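Side-chain contacts in actin depolymerization factor 2 (Plasmodium berghei, PDB 2XFA), which probably binds actin and promotes the turnover of actin filaments in the malaria parasite: residues I32-K35 and K41-V44; M61-N66 and R73-D78; K126-T131 and K142-N147. All blocks are in the same frame, centred on the assembly; numbering follows the deposited sequence.

Contact 1: residues I32-K35 and K41-V44; sequences IIYK and KIVV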
loop_
_atom_site.group_PDB
_atom_site.type_symbol
_atom_site.label_atom_id
_atom_site.label_comp_id
_atom_site.label_asym_id
_atom_site.label_seq_id
_atom_site.Cartn_x
_atom_site.Cartn_y
_atom_site.Cartn_z
ATOM N N ILE A 32 0.817 4.028 -4.752
ATOM C CA ILE A 32 0.296 3.134 -5.767
ATOM C C ILE A 32 -0.592 2.209 -4.990
ATOM O O ILE A 32 -0.230 1.822 -3.887
ATOM C CB ILE A 32 1.377 2.287 -6.404
ATOM C CG1 ILE A 32 2.470 3.173 -6.998
ATOM C CG2 ILE A 32 0.772 1.391 -7.473
ATOM C CD1 ILE A 32 3.814 2.442 -7.160
ATOM N N ILE A 33 -1.766 1.898 -5.542
ATOM C CA ILE A 33 -2.618 0.868 -4.983
ATOM C C ILE A 33 -2.688 -0.253 -6.025
ATOM O O ILE A 33 -2.869 0.017 -7.198
ATOM C CB ILE A 33 -4.027 1.424 -4.642
ATOM C CG1 ILE A 33 -3.907 2.457 -3.520
ATOM C CG2 ILE A 33 -4.941 0.320 -4.162
ATOM C CD1 ILE A 33 -5.147 3.193 -3.241
ATOM N N TYR A 34 -2.493 -1.495 -5.591
ATOM C CA TYR A 34 -2.488 -2.654 -6.476
ATOM C C TYR A 34 -3.656 -3.531 -6.122
ATOM O O TYR A 34 -4.087 -3.538 -4.971
ATOM C CB TYR A 34 -1.242 -3.519 -6.224
ATOM C CG TYR A 34 0.061 -2.860 -6.509
ATOM C CD1 TYR A 34 0.582 -2.849 -7.791
ATOM C CD2 TYR A 34 0.790 -2.259 -5.494
ATOM C CE1 TYR A 34 1.794 -2.258 -8.058
ATOM C CE2 TYR A 34 1.992 -1.658 -5.751
ATOM C CZ TYR A 34 2.492 -1.665 -7.042
ATOM O OH TYR A 34 3.697 -1.073 -7.311
ATOM N N LYS A 35 -4.118 -4.340 -7.073
ATOM C CA LYS A 35 -5.177 -5.266 -6.758
ATOM C C LYS A 35 -4.981 -6.554 -7.531
ATOM O O LYS A 35 -4.199 -6.617 -8.474
ATOM C CB LYS A 35 -6.527 -4.661 -7.144
ATOM C CG LYS A 35 -6.683 -4.538 -8.636
ATOM C CD LYS A 35 -7.877 -3.667 -9.030
ATOM C CE LYS A 35 -8.570 -4.250 -10.266
ATOM N NZ LYS A 35 -8.791 -3.238 -11.336
ATOM N N LYS A 41 -3.841 -12.102 -11.413
ATOM C CA LYS A 41 -2.796 -11.191 -11.850
ATOM C C LYS A 41 -2.801 -9.971 -10.949
ATOM O O LYS A 41 -3.823 -9.318 -10.827
ATOM C CB LYS A 41 -3.081 -10.762 -13.281
ATOM C CG LYS A 41 -1.878 -10.357 -14.100
ATOM C CD LYS A 41 -2.335 -9.815 -15.447
ATOM C CE LYS A 41 -1.253 -9.954 -16.504
ATOM N NZ LYS A 41 0.029 -9.324 -16.070
ATOM N N ILE A 42 -1.671 -9.648 -10.322
ATOM C CA ILE A 42 -1.633 -8.440 -9.498
ATOM C C ILE A 42 -1.412 -7.277 -10.440
ATOM O O ILE A 42 -0.512 -7.323 -11.271
ATOM C CB ILE A 42 -0.568 -8.499 -8.408
ATOM C CG1 ILE A 42 -0.864 -9.688 -7.478
ATOM C CG2 ILE A 42 -0.497 -7.152 -7.644
ATOM C CD1 ILE A 42 0.019 -9.775 -6.274
ATOM N N VAL A 43 -2.275 -6.266 -10.352
ATOM C CA VAL A 43 -2.218 -5.125 -11.274
ATOM C C VAL A 43 -2.320 -3.762 -10.540
ATOM O O VAL A 43 -2.743 -3.704 -9.392
ATOM C CB VAL A 43 -3.323 -5.250 -12.350
ATOM C CG1 VAL A 43 -4.680 -5.000 -11.743
ATOM C CG2 VAL A 43 -3.085 -4.287 -13.480
ATOM N N VAL A 44 -1.913 -2.688 -11.208
ATOM C CA VAL A 44 -2.044 -1.335 -10.686
ATOM C C VAL A 44 -3.508 -0.890 -10.706
ATOM O O VAL A 44 -4.164 -0.922 -11.747
ATOM C CB VAL A 44 -1.244 -0.344 -11.540
ATOM C CG1 VAL A 44 -1.527 1.081 -11.099
ATOM C CG2 VAL A 44 0.226 -0.649 -11.457
#
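Lys35 and Val43 form a hydrogen-bonded pair between two antiparallel strands, the beta hairpin 31-37/41-48 in the mixed sheet of the ADF-homology fold. Lys35 N donates to Val43 O at 2.8 Å, and Val43 N returns a nearly straight bond (170°) to Lys35 O at 2.7 Å. The two side chains leave the same face side by side, Lys35 CG lying 3.7 Å from Val43 CG1. Both of these carbons sit between their own backbone N and carbonyl carbon (chi1 68° and 71°), which brings the aliphatic root of the lysine against the valine methyl.

Next along the hairpin, Tyr34 and Val44 make a non-hydrogen-bonded pair with diverging side chains, CA to CA 4.4 Å. Tyr34 CE1 still reaches Val44 CG2 at 4.1 Å, the two groups crossing at a slant, and Tyr34 CB rests on Ile42 CG2. Ile32 CG2 lies over one face of the Tyr34 ring, offset toward its rim. Phe20 of helix 14-24 packs on the same tyrosine, and Tyr34 OH is hydrogen-bonded to Cys16 O. Val43 O also meets the backbone of Tyr34, in a CA-H...O contact of 3.1 Å from Tyr34 CA.

Contact 2: residues M61-N66 and R73-D78; sequences MRIKNN and RYIIAD
Ile63, on helix 56-65, projects toward strand 73-81 and meets Ile75 and Ala77 through methyl groups. The apolar contact rests on two branches of the helix isoleucine. Its CD1 end meets both strand residues, 4.0 Å from Ile75 CG2 and 4.0 Å from Ala77 CB, while Ile63 CG2 touches the same Ile75 methyl. With CG1 anti to the carbonyl carbon (chi1 -64°) and the chain extended at chi2 (175°), CD1 is carried out to the strand. The Ile63 and Ile75 side chains slant across one another, and Ala77 CB, the only side-chain atom of that residue, meets the Ile63 tip. All three residues are buried, and the nearest backbones, at Ile63 and Ile75, remain 8.2 Å apart between CA atoms.

Polar interactions lie around this apolar centre. Backbone bonds to strand 89-97 tie Ile75 to Ile95 and Ala77 to Tyr93. Arg73 forms salt bridges with Glu71 and Asp45, and Arg62 forms one with Glu48, which links the helix to the end of strand 41-48. Within the helix, Asn65 N bonds to Met61 O at 3.1 Å.

On the strand, Ile76 points away from the helix and packs on Ile121, whereas Tyr74 touches helix 104-118. Helices thus cover both faces of the central sheet, the layered alpha/beta/alpha build of the ADF-homology domain.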
loop_
_atom_site.group_PDB
_atom_site.type_symbol
_atom_site.label_atom_id
_atom_site.label_comp_id
_atom_site.label_asym_id
_atom_site.label_seq_id
_atom_site.Cartn_x
_atom_site.Cartn_y
_atom_site.Cartn_z
ATOM N N MET A 61 -5.315 10.265 4.104
ATOM C CA MET A 61 -6.702 10.570 3.733
ATOM C C MET A 61 -6.988 10.196 2.281
ATOM O O MET A 61 -8.012 9.564 1.973
ATOM C CB MET A 61 -7.012 12.039 3.994
ATOM C CG MET A 61 -8.409 12.460 3.622
ATOM S SD MET A 61 -8.539 14.255 3.646
ATOM C CE MET A 61 -7.279 14.699 2.453
ATOM N N ARG A 62 -6.077 10.571 1.386
ATOM C CA ARG A 62 -6.240 10.257 -0.032
ATOM C C ARG A 62 -6.243 8.751 -0.293
ATOM O O ARG A 62 -7.020 8.250 -1.094
ATOM C CB ARG A 62 -5.123 10.909 -0.838
ATOM C CG ARG A 62 -5.091 12.425 -0.720
ATOM C CD ARG A 62 -5.875 13.077 -1.818
ATOM N NE ARG A 62 -5.071 13.254 -3.020
ATOM C CZ ARG A 62 -4.550 14.414 -3.406
ATOM N NH1 ARG A 62 -4.741 15.517 -2.685
ATOM N NH2 ARG A 62 -3.835 14.473 -4.519
ATOM N N ILE A 63 -5.362 8.025 0.380
ATOM C CA ILE A 63 -5.342 6.579 0.226
ATOM C C ILE A 63 -6.646 5.989 0.704
ATOM O O ILE A 63 -7.216 5.142 0.043
ATOM C CB ILE A 63 -4.205 5.921 1.018
ATOM C CG1 ILE A 63 -2.856 6.373 0.474
ATOM C CG2 ILE A 63 -4.308 4.421 0.926
ATOM C CD1 ILE A 63 -1.682 5.848 1.303
ATOM N N LYS A 64 -7.108 6.455 1.856
ATOM C CA LYS A 64 -8.312 5.917 2.469
ATOM C C LYS A 64 -9.519 6.078 1.543
ATOM O O LYS A 64 -10.350 5.185 1.427
ATOM C CB LYS A 64 -8.573 6.595 3.803
ATOM C CG LYS A 64 -9.842 6.112 4.501
ATOM C CD LYS A 64 -10.770 7.271 4.810
ATOM C CE LYS A 64 -12.131 6.776 5.291
ATOM N NZ LYS A 64 -13.059 7.903 5.619
ATOM N N ASN A 65 -9.595 7.203 0.855
ATOM C CA ASN A 65 -10.741 7.450 -0.009
ATOM C C ASN A 65 -10.767 6.501 -1.200
ATOM O O ASN A 65 -11.785 6.382 -1.858
ATOM C CB ASN A 65 -10.771 8.907 -0.463
ATOM C CG ASN A 65 -11.158 9.842 0.653
ATOM O OD1 ASN A 65 -11.926 9.469 1.539
ATOM N ND2 ASN A 65 -10.625 11.064 0.624
ATOM N N ASN A 66 -9.653 5.807 -1.451
ATOM C CA ASN A 66 -9.588 4.788 -2.513
ATOM C C ASN A 66 -9.851 3.361 -2.043
ATOM O O ASN A 66 -9.798 2.428 -2.842
ATOM C CB ASN A 66 -8.216 4.781 -3.203
ATOM C CG ASN A 66 -7.949 6.034 -4.016
ATOM O OD1 ASN A 66 -7.143 6.884 -3.625
ATOM N ND2 ASN A 66 -8.621 6.153 -5.159
ATOM N N ARG A 73 -6.611 -4.632 -0.673
ATOM C CA ARG A 73 -5.658 -3.947 -1.536
ATOM C C ARG A 73 -4.215 -4.043 -0.996
ATOM O O ARG A 73 -4.010 -4.228 0.183
ATOM C CB ARG A 73 -6.016 -2.470 -1.694
ATOM C CG ARG A 73 -7.314 -2.202 -2.514
ATOM C CD ARG A 73 -7.213 -2.820 -3.905
ATOM N NE ARG A 73 -8.303 -2.414 -4.798
ATOM C CZ ARG A 73 -9.354 -3.174 -5.081
ATOM N NH1 ARG A 73 -9.466 -4.373 -4.528
ATOM N NH2 ARG A 73 -10.303 -2.730 -5.913
ATOM N N TYR A 74 -3.231 -3.899 -1.878
ATOM C CA TYR A 74 -1.867 -3.618 -1.439
ATOM C C TYR A 74 -1.613 -2.167 -1.751
ATOM O O TYR A 74 -1.940 -1.685 -2.837
ATOM C CB TYR A 74 -0.848 -4.448 -2.224
ATOM C CG TYR A 74 -1.108 -5.920 -2.219
ATOM C CD1 TYR A 74 -1.140 -6.623 -1.036
ATOM C CD2 TYR A 74 -1.327 -6.601 -3.402
ATOM C CE1 TYR A 74 -1.355 -7.989 -1.026
ATOM C CE2 TYR A 74 -1.547 -7.957 -3.404
ATOM C CZ TYR A 74 -1.551 -8.641 -2.207
ATOM O OH TYR A 74 -1.762 -9.991 -2.194
ATOM N N ILE A 75 -1.044 -1.453 -0.808
ATOM C CA ILE A 75 -0.701 -0.076 -1.067
ATOM C C ILE A 75 0.801 0.132 -0.828
ATOM O O ILE A 75 1.343 -0.313 0.184
ATOM C CB ILE A 75 -1.509 0.866 -0.132
ATOM C CG1 ILE A 75 -3.020 0.583 -0.267
ATOM C CG2 ILE A 75 -1.203 2.318 -0.421
ATOM C CD1 ILE A 75 -3.593 -0.076 0.972
ATOM N N ILE A 76 1.461 0.777 -1.781
ATOM C CA ILE A 76 2.790 1.294 -1.556
ATOM C C ILE A 76 2.712 2.826 -1.498
ATOM O O ILE A 76 2.181 3.450 -2.413
ATOM C CB ILE A 76 3.769 0.825 -2.655
ATOM C CG1 ILE A 76 3.868 -0.703 -2.641
ATOM C CG2 ILE A 76 5.160 1.425 -2.424
ATOM C CD1 ILE A 76 4.691 -1.266 -3.766
ATOM N N ALA A 77 3.257 3.413 -0.433
ATOM C CA ALA A 77 3.206 4.848 -0.211
ATOM C C ALA A 77 4.568 5.397 0.195
ATOM O O ALA A 77 5.226 4.848 1.064
ATOM C CB ALA A 77 2.220 5.161 0.874
ATOM N N ASP A 78 4.962 6.506 -0.417
ATOM C CA ASP A 78 6.166 7.241 -0.016
ATOM C C ASP A 78 5.779 8.262 1.052
ATOM O O ASP A 78 5.316 9.353 0.733
ATOM C CB ASP A 78 6.749 7.944 -1.231
ATOM C CG ASP A 78 8.251 8.133 -1.139
ATOM O OD1 ASP A 78 8.870 7.666 -0.154
ATOM O OD2 ASP A 78 8.812 8.750 -2.071
#

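Contact 3: residues K126-T131 and K142-N147; sequences KSLEIT and KAIILN
Leu128 and Ile144 pack tightly where helix 137-146 lies against strand 126-130. Ile144 CG2 fits against both ends of the leucine fork, 3.6 Å from Leu128 CD2 and 3.8 Å from Leu128 CD1. The two side chains run past each other in opposite directions, and each points toward the other segment. With CG1 of Ile144 anti to the carbonyl carbon (chi1 -77°), CG2 stands anti to the backbone N and is the branch that meets the leucine, while CG1 carries CD1 toward Ile130.

That second meeting is looser: Ile144 CD1 lies 4.4 Å from Ile130 CG1. Ile130 finds further neighbours earlier in the helix, at Phe137, Glu140 and Leu141, and Leu128 also touches Leu141. In the fold, this is the C-terminal helix of the ADF-homology domain covering an edge strand of the sheet. Backbone bonds join Leu128 and Ile130 to strand 89-97, and the next helix residue, Ile145, is buried and packs on Tyr93, Met79 and Ile81.

Outward from this apolar strip the contact gives way to exposed and charged groups. Glu129 points away from the helix and is exposed, and Ile144 itself is partly exposed. Lys126 points toward the helix without touching its 142-147 end, and its NZ forms a salt bridge with the terminal carboxylate of Thr148. At the helix end, Asn147 N bonds to Ala143 O at 2.9 Å, and Asn147 ND2 adds a weak bond to that same oxygen at 3.2 Å.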
loop_
_atom_site.group_PDB
_atom_site.type_symbol
_atom_site.label_atom_id
_atom_site.label_comp_id
_atom_site.label_asym_id
_atom_site.label_seq_id
_atom_site.Cartn_x
_atom_site.Cartn_y
_atom_site.Cartn_z
ATOM N N LYS A 126 8.877 -0.210 5.886
ATOM C CA LYS A 126 8.094 -1.064 6.770
ATOM C C LYS A 126 6.899 -1.657 6.050
ATOM O O LYS A 126 6.249 -0.997 5.239
ATOM C CB LYS A 126 7.625 -0.296 8.004
ATOM C CG LYS A 126 7.126 -1.197 9.099
ATOM C CD LYS A 126 7.119 -0.462 10.414
ATOM C CE LYS A 126 6.956 -1.410 11.579
ATOM N NZ LYS A 126 6.775 -0.659 12.856
ATOM N N SER A 127 6.633 -2.922 6.341
ATOM C CA SER A 127 5.479 -3.602 5.781
ATOM C C SER A 127 4.424 -3.731 6.884
ATOM O O SER A 127 4.755 -4.099 8.017
ATOM C CB SER A 127 5.899 -4.970 5.272
ATOM O OG SER A 127 4.776 -5.631 4.725
ATOM N N LEU A 128 3.170 -3.415 6.559
ATOM C CA LEU A 128 2.092 -3.346 7.550
ATOM C C LEU A 128 0.882 -4.139 7.099
ATOM O O LEU A 128 0.582 -4.202 5.931
ATOM C CB LEU A 128 1.616 -1.897 7.717
ATOM C CG LEU A 128 2.643 -0.821 8.059
ATOM C CD1 LEU A 128 2.002 0.550 8.141
ATOM C CD2 LEU A 128 3.274 -1.188 9.371
ATOM N N GLU A 129 0.168 -4.715 8.046
ATOM C CA GLU A 129 -1.116 -5.301 7.750
ATOM C C GLU A 129 -2.148 -4.587 8.614
ATOM O O GLU A 129 -1.969 -4.476 9.843
ATOM C CB GLU A 129 -1.111 -6.805 8.029
ATOM C CG GLU A 129 -2.434 -7.511 7.667
ATOM C CD GLU A 129 -2.419 -8.998 8.025
ATOM O OE1 GLU A 129 -1.474 -9.711 7.609
ATOM O OE2 GLU A 129 -3.351 -9.454 8.726
ATOM N N ILE A 130 -3.189 -4.093 7.952
ATOM C CA ILE A 130 -4.312 -3.412 8.594
ATOM C C ILE A 130 -5.634 -4.108 8.243
ATOM O O ILE A 130 -5.988 -4.282 7.083
ATOM C CB ILE A 130 -4.399 -1.944 8.156
ATOM C CG1 ILE A 130 -3.103 -1.212 8.503
ATOM C CG2 ILE A 130 -5.585 -1.255 8.829
ATOM C CD1 ILE A 130 -3.147 0.273 8.185
ATOM N N THR A 131 -6.376 -4.483 9.274
ATOM C CA THR A 131 -7.569 -5.282 9.095
ATOM C C THR A 131 -8.763 -4.654 9.844
ATOM O O THR A 131 -9.795 -5.291 10.039
ATOM C CB THR A 131 -7.302 -6.688 9.641
ATOM O OG1 THR A 131 -8.432 -7.533 9.392
ATOM C CG2 THR A 131 -6.998 -6.619 11.140
ATOM N N LYS A 142 -1.929 6.021 11.139
ATOM C CA LYS A 142 -1.164 7.093 11.778
ATOM C C LYS A 142 -0.511 6.605 13.080
ATOM O O LYS A 142 0.694 6.787 13.284
ATOM C CB LYS A 142 -2.036 8.341 11.996
ATOM C CG LYS A 142 -1.251 9.569 12.427
ATOM C CD LYS A 142 -2.123 10.832 12.352
ATOM C CE LYS A 142 -1.463 12.032 13.035
ATOM N NZ LYS A 142 -0.086 12.313 12.516
ATOM N N ALA A 143 -1.301 5.942 13.924
ATOM C CA ALA A 143 -0.824 5.410 15.197
ATOM C C ALA A 143 0.339 4.473 14.960
ATOM O O ALA A 143 1.361 4.562 15.614
ATOM C CB ALA A 143 -1.951 4.678 15.923
ATOM N N ILE A 144 0.186 3.571 14.006
ATOM C CA ILE A 144 1.276 2.664 13.682
ATOM C C ILE A 144 2.504 3.443 13.230
ATOM O O ILE A 144 3.583 3.327 13.793
ATOM C CB ILE A 144 0.861 1.704 12.583
ATOM C CG1 ILE A 144 -0.034 0.610 13.169
ATOM C CG2 ILE A 144 2.081 1.100 11.931
ATOM C CD1 ILE A 144 -0.828 -0.149 12.096
ATOM N N ILE A 145 2.334 4.264 12.212
ATOM C CA ILE A 145 3.458 5.026 11.718
ATOM C C ILE A 145 4.166 5.785 12.852
ATOM O O ILE A 145 5.391 5.725 12.971
ATOM C CB ILE A 145 3.041 5.928 10.564
ATOM C CG1 ILE A 145 2.492 5.058 9.419
ATOM C CG2 ILE A 145 4.209 6.742 10.095
ATOM C CD1 ILE A 145 1.925 5.827 8.281
ATOM N N LEU A 146 3.399 6.443 13.718
ATOM C CA LEU A 146 3.980 7.279 14.772
ATOM C C LEU A 146 4.603 6.503 15.944
ATOM O O LEU A 146 5.547 6.988 16.560
ATOM C CB LEU A 146 2.967 8.301 15.299
ATOM C CG LEU A 146 2.433 9.228 14.205
ATOM C CD1 LEU A 146 1.512 10.318 14.769
ATOM C CD2 LEU A 146 3.589 9.830 13.395
ATOM N N ASN A 147 4.078 5.321 16.259
ATOM C CA ASN A 147 4.687 4.482 17.294
ATOM C C ASN A 147 5.838 3.654 16.747
ATOM O O ASN A 147 6.048 2.505 17.159
ATOM C CB ASN A 147 3.660 3.566 17.943
ATOM C CG ASN A 147 2.836 4.277 18.969
ATOM O OD1 ASN A 147 3.370 4.818 19.943
ATOM N ND2 ASN A 147 1.525 4.291 18.763
#

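How the contacts relate
All three contacts reach one mixed sheet and follow one another along the chain. Contacts 1 and 2, with centres 12 Å apart, touch directly because strands 31-37 and 73-81 are neighbours: Ile32 N lies 2.8 Å from Ile76 O, Tyr34 N lies 2.8 Å from Tyr74 O, and Tyr34 CE2 packs on Ile76 CD1 at 3.4 Å. Contact 3 belongs to the edge strand beyond 89-97. Its centre is also 12 Å from that of contact 2, but their nearest atoms stay about 7 Å apart. Contacts 1 and 3 lie on opposite sides of the chain's centre, about 20 Å apart between contact centres.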